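Local coordinates for outer membrane protein Omp121 (PDB 5FQ8) that probably imports a ligand across the bacterial outer membrane as a TonB-dependent, calcium-binding transporter that associates with a lipoprotein, at residues D243-F248 against I341-L346; N638-E643 against K674-L679; D664-N669 against G701-I706. One frame throughout, in Å; residues are numbered along the deposited sequence.

Contact 1 (D243-F248 against I341-L346)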
# COMPACT_ATOMS: atom_id res chain seq x y z
N ASP B 243 6.62 1.10 43.86
CA ASP B 243 6.05 -0.04 43.16
C ASP B 243 5.34 0.34 41.87
O ASP B 243 4.67 -0.50 41.28
CB ASP B 243 5.07 -0.78 44.07
CG ASP B 243 5.68 -2.00 44.69
OD1 ASP B 243 6.92 -2.08 44.70
OD2 ASP B 243 4.90 -2.88 45.14
N ASN B 244 5.48 1.58 41.41
CA ASN B 244 4.57 2.05 40.38
C ASN B 244 4.76 1.30 39.07
O ASN B 244 3.79 0.84 38.47
CB ASN B 244 4.72 3.56 40.19
CG ASN B 244 6.09 3.96 39.79
OD1 ASN B 244 6.99 3.13 39.74
ND2 ASN B 244 6.27 5.24 39.50
N ILE B 245 6.00 1.12 38.63
CA ILE B 245 6.22 0.35 37.42
C ILE B 245 5.91 -1.12 37.66
O ILE B 245 5.34 -1.79 36.79
CB ILE B 245 7.64 0.57 36.91
CG1 ILE B 245 7.78 2.01 36.45
CG2 ILE B 245 7.96 -0.39 35.78
CD1 ILE B 245 9.08 2.33 35.85
N LYS B 246 6.27 -1.64 38.83
CA LYS B 246 6.01 -3.05 39.12
C LYS B 246 4.51 -3.34 39.12
O LYS B 246 4.08 -4.40 38.64
CB LYS B 246 6.61 -3.43 40.48
CG LYS B 246 6.60 -4.94 40.79
CD LYS B 246 6.69 -5.21 42.28
CE LYS B 246 6.82 -6.70 42.59
NZ LYS B 246 5.74 -7.49 41.94
N ASP B 247 3.71 -2.43 39.64
CA ASP B 247 2.27 -2.62 39.70
C ASP B 247 1.60 -2.52 38.35
O ASP B 247 0.43 -2.86 38.23
CB ASP B 247 1.65 -1.60 40.64
CG ASP B 247 1.93 -1.89 42.07
OD1 ASP B 247 2.69 -2.83 42.32
OD2 ASP B 247 1.39 -1.18 42.94
N PHE B 248 2.31 -2.05 37.33
CA PHE B 248 1.68 -1.85 36.03
C PHE B 248 1.40 -3.18 35.37
O PHE B 248 0.49 -3.29 34.54
CB PHE B 248 2.57 -0.97 35.16
CG PHE B 248 2.25 -1.03 33.70
CD1 PHE B 248 1.14 -0.40 33.20
CD2 PHE B 248 3.09 -1.70 32.83
CE1 PHE B 248 0.86 -0.46 31.86
CE2 PHE B 248 2.82 -1.76 31.49
CZ PHE B 248 1.70 -1.15 31.00
N ILE B 341 4.80 9.36 40.37
CA ILE B 341 3.56 9.35 39.61
C ILE B 341 2.97 7.95 39.63
O ILE B 341 3.68 6.96 39.44
CB ILE B 341 3.80 9.82 38.17
CG1 ILE B 341 4.29 11.26 38.17
CG2 ILE B 341 2.53 9.70 37.37
CD1 ILE B 341 3.39 12.20 38.90
N SER B 342 1.67 7.86 39.85
CA SER B 342 0.98 6.57 39.90
C SER B 342 0.64 6.13 38.48
O SER B 342 -0.25 6.70 37.85
CB SER B 342 -0.28 6.69 40.74
OG SER B 342 -1.02 5.49 40.72
N ILE B 343 1.31 5.08 38.00
CA ILE B 343 1.08 4.60 36.65
C ILE B 343 -0.29 3.94 36.53
O ILE B 343 -1.04 4.20 35.58
CB ILE B 343 2.19 3.63 36.22
CG1 ILE B 343 3.50 4.35 36.14
CG2 ILE B 343 1.89 3.04 34.89
CD1 ILE B 343 4.56 3.49 35.58
N ILE B 344 -0.64 3.04 37.45
CA ILE B 344 -1.92 2.36 37.32
C ILE B 344 -3.07 3.33 37.50
O ILE B 344 -4.23 2.98 37.25
CB ILE B 344 -2.07 1.20 38.30
CG1 ILE B 344 -2.03 1.72 39.73
CG2 ILE B 344 -1.03 0.15 38.04
CD1 ILE B 344 -2.06 0.65 40.73
N GLY B 345 -2.79 4.53 37.96
CA GLY B 345 -3.83 5.54 37.97
C GLY B 345 -4.08 6.22 36.65
O GLY B 345 -4.89 7.15 36.60
N LEU B 346 -3.42 5.78 35.59
CA LEU B 346 -3.57 6.37 34.28
C LEU B 346 -4.45 5.56 33.34
O LEU B 346 -4.65 6.00 32.21
CB LEU B 346 -2.20 6.55 33.64
CG LEU B 346 -1.14 7.36 34.37
CD1 LEU B 346 0.17 7.01 33.75
CD2 LEU B 346 -1.43 8.83 34.24
O HOH W 1 1.57 2.39 39.41
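Ile343 fits between Asn244, Ile245 and Phe248: CD1 faces Ile245 and Asn244 O, CG2 faces Phe248. With CG1 anti to the carbonyl carbon (chi1 -65°) and CG2 anti to the backbone N, the two arms splay apart: the Ile343 and Ile245 side chains cross at a slant, CD1 lying 3.6 Å from Ile245 CG1, while CG2 sits 3.9 Å from Phe248 CD1. Asn244 supplies the direct polar link. Its ND2 gives a nearly straight bond (169°) to Ile341 O at 3.1 Å, the acceptor lying in the amide plane and the donor in the carbonyl plane, so the amide is held flat; OD1, the other end, is taken by Arg339. Both segments belong to long loops between barrel strands, probably on the extracellular side as in other TonB-dependent receptors. Water 1 bridges the two loops, donating to Asn244 O and accepting from Ile344 N. Ile344 lays CG2 against the backbone of Asp247, 3.4 Å from its O. The polar end of Asp247 turns to another molecule: OD2 accepts from Ser4 N and bonds Thr5 OG1 of the neighbouring BT_2262 lipoprotein chain, and Thr5 of that chain also packs on Ile344.

Contact 2 (N638-E643 against K674-L679)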
# COMPACT_ATOMS: atom_id res chain seq x y z
N ASN B 638 31.64 -11.60 -9.78
CA ASN B 638 31.60 -12.90 -10.43
C ASN B 638 32.89 -13.67 -10.21
O ASN B 638 33.06 -14.74 -10.80
CB ASN B 638 31.31 -12.74 -11.92
CG ASN B 638 32.28 -11.82 -12.62
OD1 ASN B 638 33.02 -11.08 -11.98
ND2 ASN B 638 32.28 -11.85 -13.94
N THR B 639 33.78 -13.15 -9.38
CA THR B 639 35.01 -13.83 -8.99
C THR B 639 34.86 -14.59 -7.69
O THR B 639 35.83 -15.21 -7.23
CB THR B 639 36.14 -12.81 -8.85
OG1 THR B 639 35.62 -11.64 -8.23
CG2 THR B 639 36.68 -12.45 -10.20
N LEU B 640 33.68 -14.57 -7.08
CA LEU B 640 33.42 -15.36 -5.89
C LEU B 640 33.86 -16.80 -6.07
O LEU B 640 33.78 -17.35 -7.17
CB LEU B 640 31.93 -15.33 -5.57
CG LEU B 640 31.37 -13.94 -5.35
CD1 LEU B 640 29.90 -14.03 -5.09
CD2 LEU B 640 32.09 -13.35 -4.18
N SER B 641 34.35 -17.39 -4.99
CA SER B 641 34.58 -18.81 -4.85
C SER B 641 33.79 -19.32 -3.65
O SER B 641 33.34 -18.53 -2.82
CB SER B 641 36.07 -19.10 -4.65
OG SER B 641 36.52 -18.44 -3.49
N PRO B 642 33.59 -20.63 -3.52
CA PRO B 642 32.74 -21.14 -2.44
C PRO B 642 33.36 -20.93 -1.07
O PRO B 642 34.54 -20.62 -0.92
CB PRO B 642 32.63 -22.63 -2.76
CG PRO B 642 32.96 -22.74 -4.19
CD PRO B 642 33.98 -21.69 -4.46
N GLU B 643 32.53 -21.10 -0.06
CA GLU B 643 33.00 -21.10 1.32
C GLU B 643 33.41 -22.50 1.74
O GLU B 643 32.86 -23.49 1.27
CB GLU B 643 31.90 -20.57 2.25
CG GLU B 643 32.08 -20.93 3.72
CD GLU B 643 30.98 -20.41 4.64
OE1 GLU B 643 30.43 -19.33 4.37
OE2 GLU B 643 30.67 -21.08 5.64
N LYS B 674 36.56 -18.05 3.29
CA LYS B 674 35.97 -17.60 2.03
C LYS B 674 34.46 -17.42 2.12
O LYS B 674 33.75 -17.55 1.12
CB LYS B 674 36.30 -18.56 0.88
CG LYS B 674 37.76 -18.97 0.77
CD LYS B 674 38.69 -17.78 0.73
CE LYS B 674 40.05 -18.15 0.15
NZ LYS B 674 40.46 -19.54 0.53
N GLN B 675 33.93 -17.11 3.29
CA GLN B 675 32.51 -16.84 3.41
C GLN B 675 32.14 -15.58 2.63
O GLN B 675 32.75 -14.52 2.82
CB GLN B 675 32.14 -16.71 4.89
CG GLN B 675 31.28 -15.55 5.28
CD GLN B 675 31.30 -15.34 6.78
OE1 GLN B 675 30.55 -14.54 7.32
NE2 GLN B 675 32.15 -16.08 7.45
N ILE B 676 31.17 -15.70 1.73
CA ILE B 676 30.74 -14.57 0.93
C ILE B 676 29.93 -13.60 1.78
O ILE B 676 28.98 -13.98 2.45
CB ILE B 676 29.91 -15.04 -0.27
CG1 ILE B 676 30.78 -15.76 -1.29
CG2 ILE B 676 29.30 -13.87 -0.94
CD1 ILE B 676 30.64 -17.22 -1.24
N PHE B 677 30.29 -12.33 1.72
CA PHE B 677 29.74 -11.35 2.63
C PHE B 677 29.79 -9.99 1.96
O PHE B 677 30.71 -9.70 1.20
CB PHE B 677 30.53 -11.36 3.94
CG PHE B 677 30.16 -10.28 4.89
CD1 PHE B 677 29.00 -10.34 5.62
CD2 PHE B 677 30.99 -9.21 5.07
CE1 PHE B 677 28.67 -9.36 6.50
CE2 PHE B 677 30.66 -8.21 5.95
CZ PHE B 677 29.49 -8.29 6.67
N SER B 678 28.78 -9.16 2.23
CA SER B 678 28.74 -7.80 1.68
C SER B 678 29.60 -6.92 2.56
O SER B 678 29.13 -6.30 3.52
CB SER B 678 27.31 -7.30 1.60
OG SER B 678 26.64 -7.86 0.48
N LEU B 679 30.88 -6.83 2.20
CA LEU B 679 31.88 -6.17 3.02
C LEU B 679 31.84 -4.66 2.86
O LEU B 679 31.74 -4.15 1.74
CB LEU B 679 33.26 -6.69 2.64
CG LEU B 679 34.39 -6.36 3.58
CD1 LEU B 679 34.02 -6.86 4.95
CD2 LEU B 679 35.63 -7.04 3.07
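Leu640 and Ile676 meet where a loop leading into barrel strand 643-656 lies against the end of barrel strand 661-680, at what is probably the extracellular rim of this TonB-dependent receptor. The packed part is apolar. The two side chains cross at a slant, Leu640 CD2 coming 4.0 Å from Ile676 CG1 and Leu640 CD1 facing Ile676 CG2 at about the same range. In Ile676, chi1 of -70° sets CG1 toward the loop, and CD1 lies 3.4 Å from Ser641 O; Ala598 adds to its apolar surroundings. No hydrogen bond joins the segments directly. Asn693 does so from outside, its OD1 accepting from Ser641 N and its ND2 donating to Lys674 O, so that one amide ties loop to strand.

The solvent side belongs to Lys674, with Ser641 and Pro642 partly exposed beside it, and is looser. Lys674 brings only the root of its chain into the contact, CB standing 3.3 Å from Pro642 O; beyond that the chain bends at chi2 and chi4, and its end leads away from the loop. Glu643 and Gln675 form a separate, buried polar pair. They lie side by side and point the same way, with carboxylate and amide planes 40° apart, yet their polar ends have separate partners: Gln675 NE2 donates to Ser92 O, in the plug region of the sequence, and Glu643 OE1 accepts from Asn596 ND2. Between the two, the carboxylate oxygen Glu643 OE1 lies against aliphatic Gln675 CB, 3.2 Å away.

Contact 3 (D664-N669 against G701-I706)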
# COMPACT_ATOMS: atom_id res chain seq x y z
N ASP B 664 32.47 -36.51 29.34
CA ASP B 664 32.72 -36.34 27.92
C ASP B 664 33.47 -35.03 27.74
O ASP B 664 33.06 -34.01 28.31
CB ASP B 664 31.41 -36.34 27.12
CG ASP B 664 31.63 -36.36 25.63
OD1 ASP B 664 31.82 -37.44 25.06
OD2 ASP B 664 31.61 -35.28 25.02
N VAL B 665 34.57 -35.07 27.00
CA VAL B 665 35.40 -33.89 26.74
C VAL B 665 35.71 -33.81 25.26
O VAL B 665 36.16 -34.79 24.66
CB VAL B 665 36.72 -33.92 27.53
CG1 VAL B 665 37.47 -32.61 27.33
CG2 VAL B 665 36.44 -34.14 28.98
N SER B 666 35.50 -32.64 24.67
CA SER B 666 35.82 -32.40 23.28
C SER B 666 36.69 -31.17 23.15
O SER B 666 36.52 -30.20 23.89
CB SER B 666 34.56 -32.25 22.46
OG SER B 666 33.77 -33.42 22.58
N TYR B 667 37.64 -31.22 22.22
CA TYR B 667 38.49 -30.09 21.86
C TYR B 667 38.39 -29.89 20.36
O TYR B 667 38.67 -30.80 19.59
CB TYR B 667 39.95 -30.33 22.25
CG TYR B 667 40.22 -30.36 23.73
CD1 TYR B 667 40.50 -29.20 24.42
CD2 TYR B 667 40.22 -31.56 24.43
CE1 TYR B 667 40.76 -29.22 25.77
CE2 TYR B 667 40.48 -31.60 25.79
CZ TYR B 667 40.74 -30.42 26.44
OH TYR B 667 41.00 -30.43 27.79
N TYR B 668 37.99 -28.69 19.95
CA TYR B 668 37.69 -28.41 18.55
C TYR B 668 38.41 -27.17 18.06
O TYR B 668 38.69 -26.24 18.82
CB TYR B 668 36.21 -28.22 18.33
CG TYR B 668 35.62 -27.12 19.15
CD1 TYR B 668 35.61 -25.81 18.70
CD2 TYR B 668 35.05 -27.38 20.37
CE1 TYR B 668 35.07 -24.81 19.45
CE2 TYR B 668 34.51 -26.39 21.13
CZ TYR B 668 34.52 -25.11 20.66
OH TYR B 668 33.96 -24.15 21.44
N ASN B 669 38.68 -27.16 16.76
CA ASN B 669 39.36 -26.04 16.11
C ASN B 669 38.68 -25.83 14.76
O ASN B 669 38.89 -26.62 13.84
CB ASN B 669 40.85 -26.34 15.97
CG ASN B 669 41.57 -25.32 15.13
OD1 ASN B 669 42.00 -24.29 15.63
ND2 ASN B 669 41.72 -25.61 13.84
N GLY B 701 37.73 -24.17 21.19
CA GLY B 701 37.33 -24.26 22.58
C GLY B 701 37.28 -25.66 23.13
O GLY B 701 37.85 -26.60 22.57
N ILE B 702 36.59 -25.78 24.26
CA ILE B 702 36.50 -27.00 25.03
C ILE B 702 35.04 -27.24 25.37
O ILE B 702 34.34 -26.33 25.81
CB ILE B 702 37.31 -26.92 26.34
CG1 ILE B 702 38.72 -26.42 26.08
CG2 ILE B 702 37.41 -28.26 26.98
CD1 ILE B 702 39.49 -26.16 27.34
N GLU B 703 34.58 -28.47 25.17
CA GLU B 703 33.24 -28.90 25.56
C GLU B 703 33.40 -30.05 26.53
O GLU B 703 33.92 -31.11 26.17
CB GLU B 703 32.40 -29.33 24.35
CG GLU B 703 32.00 -28.21 23.41
CD GLU B 703 31.61 -28.70 22.04
OE1 GLU B 703 31.54 -29.92 21.83
OE2 GLU B 703 31.37 -27.85 21.16
N LEU B 704 32.94 -29.85 27.76
CA LEU B 704 33.16 -30.79 28.84
C LEU B 704 31.84 -31.09 29.53
O LEU B 704 31.10 -30.17 29.88
CB LEU B 704 34.18 -30.21 29.81
CG LEU B 704 34.27 -30.71 31.24
CD1 LEU B 704 34.60 -32.18 31.23
CD2 LEU B 704 35.35 -29.92 31.92
N LEU B 705 31.55 -32.37 29.72
CA LEU B 705 30.36 -32.82 30.41
C LEU B 705 30.76 -33.84 31.49
O LEU B 705 31.59 -34.71 31.24
CB LEU B 705 29.37 -33.43 29.42
CG LEU B 705 28.14 -34.20 29.88
CD1 LEU B 705 27.22 -33.30 30.63
CD2 LEU B 705 27.44 -34.78 28.69
N ILE B 706 30.19 -33.70 32.68
CA ILE B 706 30.44 -34.63 33.78
C ILE B 706 29.13 -34.94 34.49
O ILE B 706 28.42 -34.02 34.90
CB ILE B 706 31.45 -34.08 34.80
CG1 ILE B 706 32.82 -33.96 34.17
CG2 ILE B 706 31.54 -34.98 35.99
CD1 ILE B 706 33.72 -33.09 34.96
O HOH W 2 31.99 -32.81 25.09
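Segments 664-669 and 701-706 of neighbouring transmembrane barrel strands 661-680 and 697-712 run antiparallel, 179° between their directions. Asp664 with Leu705 and Ser666 with Glu703 are hydrogen-bonded pairs; Ser666 N reaches Glu703 O at 2.7 Å, and the bond from Tyr668 N to Gly701 O is weak. On one face, Val665 CG2 lies alongside Leu704 CD1 (3.5 Å), and the Tyr667 ring runs beside Ile702, touching CG1 with CE1; this surface probably meets lipid. The opposite face looks towards the plug. There Tyr668 holds CG between its backbone N and carbonyl carbon (chi1 58°), which folds the ring across Gly701, the tyrosine-over-glycine pairing called aromatic rescue. Gly701 CA makes a CH-pi contact 4.0 Å from the ring centroid. The Glu703 and Tyr668 side chains cross at about a right angle, their planes 43° apart; Glu703 OE2 is salt-bridged to Arg89, while Tyr668 OH bonds Asn727. Replacing Tyr668 by alanine would probably strip the cover from Gly701 and leave Asn727 OD1 without its phenol partner. Further along, Asp664 OD1 is salt-bridged to Arg588, while water 2 donates to both Asp664 OD2 and Glu703 O and stands 3.1 Å from Ser666 OG.

In the fold
Contacts 2 and 3 share strand 661-680: contact 3 pairs its earlier part with strand 697-712, and contact 2 packs its far end against a loop. Their centres are 31 Å apart, their nearest atoms about 13 Å, and their segments alternate along the chain. Contact 1 comes earlier in the sequence and lies on the opposite side of the chain's centre from both, its centre 53 Å from that of contact 2 and 49 Å from that of contact 3. Only contact 1 approaches an annotated site: the Phe248 side chain is about 9 Å from a bound calcium ion and about 4 Å from that of Ile283, one of its ligating residues.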